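PDB 6GF6: zona pellucida sperm-binding protein 1 from Gallus gallus, which is an egg coat component whose N-terminal ZP-N1 domain, the part modelled here, forms the homodimer that cross-links egg coat filaments. Local coordinates for residues Leu21-Tyr24 against Thr30-Phe33. The protein carries 2 engineered substitutions. Numbering follows the deposited sequence.
Sequences LLAY and TVHF
Phe33 reaches across the core of the Ig-like beta-sandwich of the ZP-N1 domain to meet Leu21 and Ala23. The two strands belong to facing sheets: 21-24 hydrogen-bonds through its backbone to Phe65, Leu63 and His11, whereas Thr30 pairs with Met90. The axes of segments 21-24 and 30-33 come within 8.0 Å, with N-to-C directions 152° apart, roughly antiparallel. With no hydrogen bond joining the segments, the contact is purely apolar, and all four touching residues, including Val31, are buried.

Phe33 buries more surface here than any other residue, 58 of the 163 Å² summed over both sides. With CG anti to its carbonyl carbon (chi1 -62°), it extends toward the opposing sheet. Leu21 CD2 meets the rim of this ring near its plane, 4.1 Å from Phe33 CE2, after chi1 of 177° has set the leucine branch beside its own carbonyl carbon. Leu87 and Leu63 also line this part of the core, each touching both Val31 and Phe33.

Val31 packs in two directions. Its CG1 sits 3.8 Å above one face of the Phe33 ring, displaced toward the rim, and its CG2 lies 4.3 Å from Ala23 CB. That same Ala23 methyl approaches the ring obliquely, with CB 4.1 Å from Phe33 CZ.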
ATOM      1  N   LEU B  21      -6.991  -8.164  -3.713  1.00 35.69           N
ATOM      2  CA  LEU B  21      -7.908  -9.260  -3.426  1.00 36.88           C
ATOM      3  C   LEU B  21      -8.700  -8.921  -2.171  1.00 37.32           C
ATOM      4  O   LEU B  21      -8.112  -8.663  -1.116  1.00 35.23           O
ATOM      5  CB  LEU B  21      -7.128 -10.565  -3.253  1.00 35.27           C
ATOM      6  CG  LEU B  21      -7.863 -11.846  -2.876  1.00 38.07           C
ATOM      7  CD1 LEU B  21      -8.959 -12.164  -3.851  1.00 39.90           C
ATOM      8  CD2 LEU B  21      -6.866 -12.978  -2.843  1.00 37.96           C
ATOM      9  N   LEU B  22     -10.028  -8.907  -2.283  1.00 40.89           N
ATOM     10  CA  LEU B  22     -10.902  -8.536  -1.176  1.00 43.31           C
ATOM     11  C   LEU B  22     -11.694  -9.752  -0.714  1.00 41.64           C
ATOM     12  O   LEU B  22     -12.282 -10.464  -1.532  1.00 42.54           O
ATOM     13  CB  LEU B  22     -11.843  -7.402  -1.575  1.00 49.11           C
ATOM     14  CG  LEU B  22     -11.153  -6.118  -2.043  1.00 53.74           C
ATOM     15  CD1 LEU B  22     -10.822  -6.178  -3.528  1.00 59.78           C
ATOM     16  CD2 LEU B  22     -12.025  -4.916  -1.736  1.00 54.07           C
ATOM     17  N   ALA B  23     -11.692  -9.992   0.596  1.00 41.14           N
ATOM     18  CA  ALA B  23     -12.383 -11.123   1.201  1.00 41.29           C
ATOM     19  C   ALA B  23     -13.269 -10.632   2.334  1.00 43.92           C
ATOM     20  O   ALA B  23     -12.903  -9.703   3.061  1.00 42.68           O
ATOM     21  CB  ALA B  23     -11.387 -12.166   1.738  1.00 39.77           C
ATOM     22  N   TYR B  24     -14.430 -11.269   2.488  1.00 47.06           N
ATOM     23  CA  TYR B  24     -15.450 -10.835   3.442  1.00 50.36           C
ATOM     24  C   TYR B  24     -15.831 -12.002   4.347  1.00 53.50           C
ATOM     25  O   TYR B  24     -16.853 -12.668   4.134  1.00 56.84           O
ATOM     26  CB  TYR B  24     -16.664 -10.265   2.706  1.00 49.53           C
ATOM     27  CG  TYR B  24     -16.309  -9.123   1.774  1.00 49.93           C
ATOM     28  CD1 TYR B  24     -15.904  -9.366   0.463  1.00 51.55           C
ATOM     29  CD2 TYR B  24     -16.354  -7.808   2.210  1.00 50.06           C
ATOM     30  CE1 TYR B  24     -15.573  -8.326  -0.390  1.00 51.32           C
ATOM     31  CE2 TYR B  24     -16.022  -6.761   1.366  1.00 51.63           C
ATOM     32  CZ  TYR B  24     -15.634  -7.026   0.069  1.00 51.63           C
ATOM     33  OH  TYR B  24     -15.303  -5.986  -0.770  1.00 50.39           O
ATOM     34  N   THR B  30     -11.861 -14.891  10.510  1.00 46.74           N
ATOM     35  CA  THR B  30     -10.905 -14.040   9.822  1.00 47.69           C
ATOM     36  C   THR B  30     -10.332 -14.819   8.647  1.00 43.70           C
ATOM     37  O   THR B  30     -10.672 -15.982   8.417  1.00 46.21           O
ATOM     38  CB  THR B  30      -9.805 -13.535  10.759  1.00 51.22           C
ATOM     39  OG1 THR B  30      -9.016 -12.557  10.067  1.00 52.83           O
ATOM     40  CG2 THR B  30      -8.913 -14.670  11.224  1.00 51.57           C
ATOM     41  N   VAL B  31      -9.459 -14.161   7.892  1.00 44.22           N
ATOM     42  CA  VAL B  31      -8.833 -14.747   6.715  1.00 42.11           C
ATOM     43  C   VAL B  31      -7.340 -14.482   6.821  1.00 41.48           C
ATOM     44  O   VAL B  31      -6.926 -13.378   7.190  1.00 41.63           O
ATOM     45  CB  VAL B  31      -9.408 -14.169   5.404  1.00 40.71           C
ATOM     46  CG1 VAL B  31      -8.694 -14.733   4.185  1.00 38.61           C
ATOM     47  CG2 VAL B  31     -10.893 -14.453   5.307  1.00 44.13           C
ATOM     48  N   HIS B  32      -6.540 -15.514   6.588  1.00 40.39           N
ATOM     49  CA  HIS B  32      -5.099 -15.376   6.476  1.00 40.22           C
ATOM     50  C   HIS B  32      -4.691 -15.591   5.027  1.00 38.94           C
ATOM     51  O   HIS B  32      -5.196 -16.502   4.359  1.00 37.97           O
ATOM     52  CB  HIS B  32      -4.380 -16.368   7.394  1.00 45.72           C
ATOM     53  CG  HIS B  32      -4.440 -15.991   8.839  1.00 50.25           C
ATOM     54  ND1 HIS B  32      -3.793 -16.704   9.824  1.00 52.67           N
ATOM     55  CD2 HIS B  32      -5.062 -14.964   9.466  1.00 51.86           C
ATOM     56  CE1 HIS B  32      -4.020 -16.136  10.995  1.00 53.38           C
ATOM     57  NE2 HIS B  32      -4.787 -15.079  10.804  1.00 53.21           N
ATOM     58  N   PHE B  33      -3.794 -14.736   4.544  1.00 35.42           N
ATOM     59  CA  PHE B  33      -3.340 -14.750   3.162  1.00 34.66           C
ATOM     60  C   PHE B  33      -1.915 -15.280   3.088  1.00 34.09           C
ATOM     61  O   PHE B  33      -1.075 -14.950   3.930  1.00 36.93           O
ATOM     62  CB  PHE B  33      -3.395 -13.346   2.547  1.00 36.84           C
ATOM     63  CG  PHE B  33      -4.777 -12.758   2.479  1.00 37.88           C
ATOM     64  CD1 PHE B  33      -5.322 -12.098   3.570  1.00 40.11           C
ATOM     65  CD2 PHE B  33      -5.528 -12.849   1.317  1.00 38.21           C
ATOM     66  CE1 PHE B  33      -6.591 -11.548   3.506  1.00 40.45           C
ATOM     67  CE2 PHE B  33      -6.797 -12.302   1.247  1.00 39.35           C
ATOM     68  CZ  PHE B  33      -7.328 -11.652   2.343  1.00 40.18           C
TER